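Local coordinates for protein iron aquisition yersiniabactin synthesis enzyme, YbtT (Escherichia coli, PDB 6BA9) that acts as a low-specificity type II thioesterase that maintains production of the metallophore yersiniabactin, probably by hydrolysing thioesters on its NRPS/PKS assembly line, at residues P185-A190 against W212-V216; A190-S196 against V216-I222; P59-I63 against A167-T172. The protein carries 1 engineered substitution. One frame throughout, in Å; residues are numbered along the deposited sequence.

Contact 1: residues P185-A190 against W212-V216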
loop_
_atom_site.group_PDB
_atom_site.type_symbol
_atom_site.label_atom_id
_atom_site.label_comp_id
_atom_site.label_asym_id
_atom_site.label_seq_id
_atom_site.Cartn_x
_atom_site.Cartn_y
_atom_site.Cartn_z
ATOM N N PRO A 185 0.312 12.858 15.579
ATOM C CA PRO A 185 -0.632 12.047 14.820
ATOM C C PRO A 185 -1.041 12.774 13.553
ATOM O O PRO A 185 -0.988 14.005 13.456
ATOM C CB PRO A 185 -1.819 11.896 15.775
ATOM C CG PRO A 185 -1.763 13.123 16.613
ATOM C CD PRO A 185 -0.306 13.435 16.793
ATOM N N LEU A 186 -1.438 11.999 12.564
ATOM C CA LEU A 186 -1.907 12.573 11.318
ATOM C C LEU A 186 -3.355 12.983 11.457
ATOM O O LEU A 186 -4.147 12.290 12.104
ATOM C CB LEU A 186 -1.780 11.543 10.197
ATOM C CG LEU A 186 -0.363 11.186 9.762
ATOM C CD1 LEU A 186 -0.417 10.464 8.411
ATOM C CD2 LEU A 186 0.516 12.420 9.651
ATOM N N ARG A 187 -3.698 14.126 10.873
ATOM C CA ARG A 187 -5.053 14.650 10.918
ATOM C C ARG A 187 -5.865 14.347 9.674
ATOM O O ARG A 187 -7.087 14.541 9.690
ATOM C CB ARG A 187 -5.026 16.150 11.183
ATOM C CG ARG A 187 -4.676 16.462 12.629
ATOM C CD ARG A 187 -3.201 16.736 12.811
ATOM N NE ARG A 187 -2.830 16.846 14.229
ATOM C CZ ARG A 187 -1.722 17.442 14.662
ATOM N NH1 ARG A 187 -0.887 18.011 13.799
ATOM N NH2 ARG A 187 -1.455 17.483 15.962
ATOM N N THR A 188 -5.242 13.865 8.610
ATOM C CA THR A 188 -6.005 13.482 7.432
ATOM C C THR A 188 -7.021 12.403 7.813
ATOM O O THR A 188 -6.654 11.414 8.462
ATOM C CB THR A 188 -5.045 12.929 6.373
ATOM O OG1 THR A 188 -4.161 13.965 5.901
ATOM C CG2 THR A 188 -5.800 12.349 5.172
ATOM N N PRO A 189 -8.278 12.516 7.389
ATOM C CA PRO A 189 -9.256 11.468 7.709
ATOM C C PRO A 189 -8.819 10.133 7.132
ATOM O O PRO A 189 -8.381 10.049 5.978
ATOM C CB PRO A 189 -10.534 11.968 7.038
ATOM C CG PRO A 189 -10.369 13.443 7.013
ATOM C CD PRO A 189 -8.909 13.659 6.715
ATOM N N ALA A 190 -8.950 9.092 7.947
ATOM C CA ALA A 190 -8.348 7.797 7.686
ATOM C C ALA A 190 -9.364 6.680 7.852
ATOM O O ALA A 190 -10.232 6.715 8.736
ATOM C CB ALA A 190 -7.169 7.542 8.603
ATOM N N TRP A 212 -1.853 6.429 15.858
ATOM C CA TRP A 212 -1.139 7.317 14.943
ATOM C C TRP A 212 -2.049 8.283 14.193
ATOM O O TRP A 212 -1.553 9.124 13.428
ATOM C CB TRP A 212 -0.383 6.447 13.921
ATOM C CG TRP A 212 0.672 5.604 14.514
ATOM C CD1 TRP A 212 0.525 4.379 15.092
ATOM C CD2 TRP A 212 2.061 5.927 14.613
ATOM N NE1 TRP A 212 1.743 3.915 15.533
ATOM C CE2 TRP A 212 2.698 4.856 15.259
ATOM C CE3 TRP A 212 2.827 7.029 14.219
ATOM C CZ2 TRP A 212 4.060 4.843 15.502
ATOM C CZ3 TRP A 212 4.173 7.010 14.465
ATOM C CH2 TRP A 212 4.782 5.928 15.102
ATOM N N LEU A 213 -3.366 8.191 14.371
ATOM C CA LEU A 213 -4.337 8.818 13.484
ATOM C C LEU A 213 -5.409 9.498 14.322
ATOM O O LEU A 213 -6.119 8.833 15.085
ATOM C CB LEU A 213 -4.958 7.754 12.573
ATOM C CG LEU A 213 -3.988 6.964 11.693
ATOM C CD1 LEU A 213 -4.709 5.783 11.024
ATOM C CD2 LEU A 213 -3.365 7.878 10.648
ATOM N N SER A 214 -5.531 10.820 14.187
ATOM C CA SER A 214 -6.500 11.578 14.991
ATOM C C SER A 214 -7.944 11.427 14.536
ATOM O O SER A 214 -8.869 11.615 15.350
ATOM C CB SER A 214 -6.124 13.055 14.970
ATOM O OG SER A 214 -4.862 13.203 15.579
ATOM N N HIS A 215 -8.190 11.118 13.268
ATOM C CA HIS A 215 -9.533 11.105 12.687
ATOM C C HIS A 215 -9.639 9.816 11.889
ATOM O O HIS A 215 -9.259 9.772 10.710
ATOM C CB HIS A 215 -9.782 12.337 11.830
ATOM C CG HIS A 215 -9.661 13.610 12.604
ATOM N ND1 HIS A 215 -8.680 14.545 12.352
ATOM C CD2 HIS A 215 -10.368 14.075 13.658
ATOM C CE1 HIS A 215 -8.796 15.541 13.216
ATOM N NE2 HIS A 215 -9.811 15.279 14.017
ATOM N N VAL A 216 -10.126 8.754 12.523
ATOM C CA VAL A 216 -9.983 7.417 11.963
ATOM C C VAL A 216 -11.250 6.615 12.195
ATOM O O VAL A 216 -11.886 6.709 13.251
ATOM C CB VAL A 216 -8.739 6.725 12.541
ATOM C CG1 VAL A 216 -8.834 6.596 14.044
ATOM C CG2 VAL A 216 -8.508 5.370 11.882
HETATM O O HOH W 1 -6.319 10.725 11.136
#

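Contact 2: residues A190-S196 against V216-I222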
loop_
_atom_site.group_PDB
_atom_site.type_symbol
_atom_site.label_atom_id
_atom_site.label_comp_id
_atom_site.label_asym_id
_atom_site.label_seq_id
_atom_site.Cartn_x
_atom_site.Cartn_y
_atom_site.Cartn_z
ATOM N N ALA A 190 -8.950 9.092 7.947
ATOM C CA ALA A 190 -8.348 7.797 7.686
ATOM C C ALA A 190 -9.364 6.680 7.852
ATOM O O ALA A 190 -10.232 6.715 8.736
ATOM C CB ALA A 190 -7.169 7.542 8.603
ATOM N N LEU A 191 -9.211 5.661 7.002
ATOM C CA LEU A 191 -9.991 4.441 7.056
ATOM C C LEU A 191 -9.041 3.268 7.205
ATOM O O LEU A 191 -8.047 3.173 6.468
ATOM C CB LEU A 191 -10.782 4.277 5.767
ATOM C CG LEU A 191 -11.513 2.959 5.542
ATOM C CD1 LEU A 191 -12.606 2.739 6.615
ATOM C CD2 LEU A 191 -12.117 2.925 4.145
ATOM N N LEU A 192 -9.335 2.383 8.148
ATOM C CA LEU A 192 -8.578 1.169 8.384
ATOM C C LEU A 192 -9.377 -0.010 7.855
ATOM O O LEU A 192 -10.564 -0.154 8.184
ATOM C CB LEU A 192 -8.346 0.972 9.883
ATOM C CG LEU A 192 -7.644 2.097 10.650
ATOM C CD1 LEU A 192 -7.487 1.742 12.122
ATOM C CD2 LEU A 192 -6.300 2.428 10.058
ATOM N N LEU A 193 -8.735 -0.833 7.026
ATOM C CA LEU A 193 -9.326 -2.040 6.477
ATOM C C LEU A 193 -8.502 -3.242 6.904
ATOM O O LEU A 193 -7.264 -3.182 6.967
ATOM C CB LEU A 193 -9.372 -1.971 4.945
ATOM C CG LEU A 193 -10.204 -0.859 4.320
ATOM C CD1 LEU A 193 -10.102 -0.942 2.814
ATOM C CD2 LEU A 193 -11.654 -0.962 4.758
ATOM N N CYS A 194 -9.189 -4.340 7.186
ATOM C CA CYS A 194 -8.534 -5.620 7.429
ATOM C C CYS A 194 -9.378 -6.726 6.810
ATOM O O CYS A 194 -10.538 -6.518 6.431
ATOM C CB CYS A 194 -8.252 -5.849 8.914
ATOM S SG CYS A 194 -9.740 -6.159 9.907
ATOM N N GLY A 195 -8.771 -7.901 6.703
ATOM C CA GLY A 195 -9.419 -9.055 6.102
ATOM C C GLY A 195 -9.869 -10.072 7.136
ATOM O O GLY A 195 -9.137 -10.392 8.066
ATOM N N SER A 196 -11.080 -10.602 6.937
ATOM C CA SER A 196 -11.642 -11.550 7.902
ATOM C C SER A 196 -10.722 -12.737 8.137
ATOM O O SER A 196 -10.647 -13.261 9.258
ATOM C CB SER A 196 -13.002 -12.056 7.411
ATOM O OG SER A 196 -12.926 -12.698 6.155
ATOM N N VAL A 216 -10.126 8.754 12.523
ATOM C CA VAL A 216 -9.983 7.417 11.963
ATOM C C VAL A 216 -11.250 6.615 12.195
ATOM O O VAL A 216 -11.886 6.709 13.251
ATOM C CB VAL A 216 -8.739 6.725 12.541
ATOM C CG1 VAL A 216 -8.834 6.596 14.044
ATOM C CG2 VAL A 216 -8.508 5.370 11.882
ATOM N N THR A 217 -11.617 5.832 11.195
ATOM C CA THR A 217 -12.739 4.913 11.236
ATOM C C THR A 217 -12.210 3.519 10.962
ATOM O O THR A 217 -11.380 3.335 10.062
ATOM C CB THR A 217 -13.746 5.253 10.141
ATOM O OG1 THR A 217 -14.235 6.592 10.318
ATOM C CG2 THR A 217 -14.929 4.272 10.173
ATOM N N GLY A 218 -12.717 2.536 11.696
ATOM C CA GLY A 218 -12.354 1.149 11.497
ATOM C C GLY A 218 -11.601 0.547 12.666
ATOM O O GLY A 218 -11.479 1.166 13.732
ATOM N N PRO A 219 -11.066 -0.677 12.503
ATOM C CA PRO A 219 -11.050 -1.438 11.243
ATOM C C PRO A 219 -12.423 -1.851 10.739
ATOM O O PRO A 219 -13.321 -2.214 11.519
ATOM C CB PRO A 219 -10.216 -2.685 11.588
ATOM C CG PRO A 219 -9.385 -2.279 12.802
ATOM C CD PRO A 219 -10.266 -1.328 13.552
ATOM N N VAL A 220 -12.593 -1.726 9.431
ATOM C CA VAL A 220 -13.720 -2.290 8.708
ATOM C C VAL A 220 -13.232 -3.585 8.080
ATOM O O VAL A 220 -12.188 -3.609 7.412
ATOM C CB VAL A 220 -14.250 -1.302 7.654
ATOM C CG1 VAL A 220 -15.312 -1.960 6.761
ATOM C CG2 VAL A 220 -14.795 -0.015 8.329
ATOM N N VAL A 221 -13.956 -4.673 8.334
ATOM C CA VAL A 221 -13.539 -6.015 7.937
ATOM C C VAL A 221 -14.099 -6.319 6.555
ATOM O O VAL A 221 -15.315 -6.267 6.331
ATOM C CB VAL A 221 -14.015 -7.061 8.959
ATOM C CG1 VAL A 221 -13.582 -8.470 8.526
ATOM C CG2 VAL A 221 -13.481 -6.768 10.330
ATOM N N ILE A 222 -13.215 -6.654 5.632
ATOM C CA ILE A 222 -13.578 -7.180 4.324
ATOM C C ILE A 222 -13.427 -8.699 4.379
ATOM O O ILE A 222 -12.418 -9.218 4.871
ATOM C CB ILE A 222 -12.698 -6.542 3.234
ATOM C CG1 ILE A 222 -13.028 -5.036 3.156
ATOM C CG2 ILE A 222 -12.894 -7.258 1.897
ATOM C CD1 ILE A 222 -12.227 -4.272 2.166
HETATM O O HOH W 2 -12.495 8.544 8.792
#

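Contact 3: residues P59-I63 against A167-T172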
loop_
_atom_site.group_PDB
_atom_site.type_symbol
_atom_site.label_atom_id
_atom_site.label_comp_id
_atom_site.label_asym_id
_atom_site.label_seq_id
_atom_site.Cartn_x
_atom_site.Cartn_y
_atom_site.Cartn_z
ATOM N N PRO A 59 16.272 -1.183 -6.629
ATOM C CA PRO A 59 15.180 -1.083 -5.667
ATOM C C PRO A 59 15.637 -0.405 -4.386
ATOM O O PRO A 59 16.794 -0.532 -3.958
ATOM C CB PRO A 59 14.762 -2.540 -5.433
ATOM C CG PRO A 59 15.901 -3.356 -5.866
ATOM C CD PRO A 59 16.640 -2.580 -6.909
ATOM N N LEU A 60 14.719 0.346 -3.792
ATOM C CA LEU A 60 14.970 1.004 -2.522
ATOM C C LEU A 60 14.706 0.071 -1.343
ATOM O O LEU A 60 13.956 -0.905 -1.429
ATOM C CB LEU A 60 14.115 2.260 -2.394
ATOM C CG LEU A 60 14.309 3.267 -3.529
ATOM C CD1 LEU A 60 13.609 4.551 -3.198
ATOM C CD2 LEU A 60 15.798 3.541 -3.817
ATOM N N ARG A 61 15.372 0.371 -0.235
ATOM C CA ARG A 61 15.348 -0.450 0.971
ATOM C C ARG A 61 14.802 0.312 2.174
ATOM O O ARG A 61 15.010 -0.107 3.323
ATOM C CB ARG A 61 16.748 -1.006 1.230
ATOM C CG ARG A 61 17.218 -1.821 0.033
ATOM C CD ARG A 61 18.477 -2.579 0.313
ATOM N NE ARG A 61 19.589 -1.737 0.724
ATOM C CZ ARG A 61 20.500 -1.217 -0.098
ATOM N NH1 ARG A 61 20.433 -1.412 -1.409
ATOM N NH2 ARG A 61 21.487 -0.493 0.405
ATOM N N SER A 62 14.064 1.403 1.928
ATOM C CA SER A 62 13.524 2.276 2.970
ATOM C C SER A 62 12.120 2.746 2.598
ATOM O O SER A 62 11.914 3.319 1.523
ATOM C CB SER A 62 14.449 3.495 3.110
ATOM O OG SER A 62 13.812 4.557 3.765
ATOM N N ILE A 63 11.178 2.545 3.518
ATOM C CA ILE A 63 9.818 3.056 3.379
ATOM C C ILE A 63 9.820 4.580 3.265
ATOM O O ILE A 63 9.106 5.160 2.443
ATOM C CB ILE A 63 8.948 2.576 4.565
ATOM C CG1 ILE A 63 8.810 1.049 4.575
ATOM C CG2 ILE A 63 7.582 3.284 4.565
ATOM C CD1 ILE A 63 8.191 0.450 3.282
ATOM N N ALA A 167 14.660 -6.684 -1.224
ATOM C CA ALA A 167 14.682 -5.241 -0.990
ATOM C C ALA A 167 13.356 -4.768 -0.403
ATOM O O ALA A 167 13.322 -4.044 0.598
ATOM C CB ALA A 167 14.997 -4.502 -2.289
ATOM N N ASP A 168 12.248 -5.196 -1.007
ATOM C CA ASP A 168 10.932 -4.783 -0.534
ATOM C C ASP A 168 10.703 -5.267 0.901
ATOM O O ASP A 168 10.244 -4.510 1.767
ATOM C CB ASP A 168 9.810 -5.361 -1.411
ATOM C CG ASP A 168 9.726 -4.765 -2.813
ATOM O OD1 ASP A 168 10.501 -3.872 -3.201
ATOM O OD2 ASP A 168 8.841 -5.261 -3.559
ATOM N N PHE A 169 10.980 -6.554 1.161
ATOM C CA PHE A 169 10.733 -7.103 2.490
ATOM C C PHE A 169 11.676 -6.510 3.537
ATOM O O PHE A 169 11.267 -6.299 4.690
ATOM C CB PHE A 169 10.741 -8.631 2.451
ATOM C CG PHE A 169 9.413 -9.216 2.060
ATOM C CD1 PHE A 169 8.469 -9.472 3.028
ATOM C CD2 PHE A 169 9.114 -9.504 0.747
ATOM C CE1 PHE A 169 7.238 -9.997 2.674
ATOM C CE2 PHE A 169 7.867 -10.033 0.413
ATOM C CZ PHE A 169 6.969 -10.273 1.375
ATOM N N TYR A 170 12.915 -6.212 3.158
ATOM C CA TYR A 170 13.800 -5.514 4.087
ATOM C C TYR A 170 13.242 -4.134 4.430
ATOM O O TYR A 170 13.200 -3.744 5.605
ATOM C CB TYR A 170 15.235 -5.418 3.557
ATOM C CG TYR A 170 16.112 -4.662 4.547
ATOM C CD1 TYR A 170 16.237 -3.273 4.491
ATOM C CD2 TYR A 170 16.743 -5.329 5.576
ATOM C CE1 TYR A 170 16.973 -2.594 5.420
ATOM C CE2 TYR A 170 17.503 -4.648 6.505
ATOM C CZ TYR A 170 17.604 -3.295 6.431
ATOM O OH TYR A 170 18.351 -2.597 7.362
ATOM N N ALA A 171 12.762 -3.401 3.428
ATOM C CA ALA A 171 12.179 -2.088 3.697
ATOM C C ALA A 171 11.023 -2.201 4.670
ATOM O O ALA A 171 10.913 -1.430 5.626
ATOM C CB ALA A 171 11.700 -1.456 2.395
ATOM N N THR A 172 10.102 -3.128 4.401
ATOM C CA THR A 172 8.884 -3.161 5.185
ATOM C C THR A 172 9.126 -3.697 6.592
ATOM O O THR A 172 8.429 -3.287 7.521
ATOM C CB THR A 172 7.792 -3.945 4.428
ATOM O OG1 THR A 172 6.519 -3.703 5.035
ATOM C CG2 THR A 172 8.016 -5.431 4.458
HETATM O O HOH W 3 11.470 -1.365 -2.557
HETATM O O HOH W 4 12.112 1.058 5.884
#

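Contact 1: residues P185-A190 against W212-V216
Leu186 and Leu213 form a single beta bridge between two loop segments that run side by side into the last two strands of the alpha/beta-hydrolase sheet. Two backbone bonds define it: Leu186 N to Trp212 O at 3.0 Å, and Ser214 N to Leu186 O at 2.9 Å. The segments then part, lose one residue of register, and rejoin at Ala190 and Val216, where Ala190 N donates to His215 O at 2.9 Å and the parallel sheet proper begins.

Leu213 starts out away from the neighbouring segment, yet its isobutyl fork comes back: with CG beside the backbone N and anti to the carbonyl carbon (chi1 -58°), CD2 reaches Leu186 CB at 4.0 Å while CD1 meets the methyl of Ala190. One leucine thus touches both bridged positions. Ser214 OG sits against the ring of Pro185, 3.3 Å from Pro185 CG and about equally near its CB. Leu186 carries its own side chain to Phe97 and Arg101 of helix 91-105, and Glu104 of that helix receives bonds from Thr188 OG1 and Arg187 N.

Where the backbones diverge, a water takes the N-H of His215 and lies close to the carbonyls of Leu186 and Thr188, filling in for a direct link. The His215 side chain spans the same gap. With CG beside the backbone N, a chi2 of 115° turns the ring edge toward Arg187, whose carbonyl oxygen lies only 13° out of the imidazole plane; the N-H at His215 ND1 donates to Arg187 O at 3.1 Å.

Contact 2: residues A190-S196 against V216-I222
Val216 opens the edge strand by wedging one methyl against Leu192: Val216 CG2 lies 3.6 Å from Leu192 CG, with both leucine methyls close by. Strands 190-195 and 216-222 are the parallel pair of a beta-alpha-beta unit, linked through helix 203-207, with axes 29° apart. In alpha/beta-hydrolases the turns after the corresponding strands usually supply the acid and the histidine of the catalytic triad.

Thr217 gives its N-H to Ala190 O, and its backbone O accepts from Leu192 N; its OG1 also meets a water that donates to the same Ala190 carbonyl. Gly218 interrupts this alternation. Its phi of 114° is a glycine conformation, the peptide to Pro219 is cis, and here the register slips by one in a beta bulge.

Pro219, just beyond, lays CB 3.9 Å from Cys194 SG, on the face where Trp203 of helix 203-207 touches both residues. Val220 N restores the pairing by donating to Leu192 O at 2.9 Å. Its side chain lies alongside Leu193, pointing the same way, and CG2 also reaches Leu191 CD1; Phe236 and Gln239 of helix 233-243 pack on this side.

Val221 presents CG2 to Cys194 SG at 3.8 Å and CG1 to Ser196. Ile222 crosses Leu193 obliquely, their CD1 atoms 4.0 Å apart. Its N-H runs to Cys194 O at 2.8 Å, and the last rung is Ser196 N to Ile222 O, also 2.8 Å, with an N-H...O angle of 157°.

Contact 3: residues P59-I63 against A167-T172
Pro59 rests its ring on Ala167, CB to CB at 3.7 Å, the first of several contacts between a loop and one side of helix 155-174. Both alanines, Ala167 and Ala171, lie one turn apart and face the loop; their short methyls let the backbones come close, with Arg61 CA 4.5 Å from Ala171 CA.

Leu60 turns its side chain away, onto Gln65, Leu66 and Leu69 of helix 63-77, and contributes its carbonyl instead. A water donates to Leu60 O and to Asp168 OD1, both at 2.8 Å. The other carboxylate oxygen, Asp168 OD2, is held by a salt bridge from Arg51 and the N-H of Gly24; with the water on OD1, these probably limit the rotation of the group.

Arg61 brings its aliphatic stem to the helix, CB near Tyr170 CD1 and CG near Ala167 CB. The tyrosine ring extends alongside because its CG is anti to the backbone N (chi1 179°); Arg61 O then lies in the ring plane at its edge, 3.6 Å from Tyr170 CD1. The same carbonyl receives a CA-H...O contact from Ala171 CA at 3.5 Å.

Ser62 is the N-cap of helix 63-77, its OG bonded to Gln65 N. Ile63 begins that helix: its N-H goes to a second water, which donates in turn to Ala171 O, and its CG1 packs 3.4 Å from the same oxygen. Ile63 also touches Met91 and Val95 of helix 91-105. Direct hydrogen bonding between the segments is absent, so apolar fit, carbonyl contacts and the two waters make the join. Helix 155-174 belongs to the helical insertion between strands 112-116 and 190-195, the position of the lid in alpha/beta-hydrolase thioesterases.

Overall arrangement
From the N terminus, contact 3 comes first: the loop after strand 42-46 meets residues 167-172 of helix 155-174, 104 residues further on, a long closure enclosing strands 84-89 and 112-116. Contacts 1 and 2 follow in series, beyond that helix. Their segments alternate along the chain, 185-190, 190-196, 212-216, 216-222, so the two closures cross; they share Ala190 and Val216 and also touch where Leu213 CD1 meets Leu192 CD2. Together they zip the entry loops and then the strands at one edge of the sheet. Contact 3, about 25 Å from contact 2 between centres and across the chain's centre, joins helix 155-174 of the insertion to the loop leading into helix 63-77.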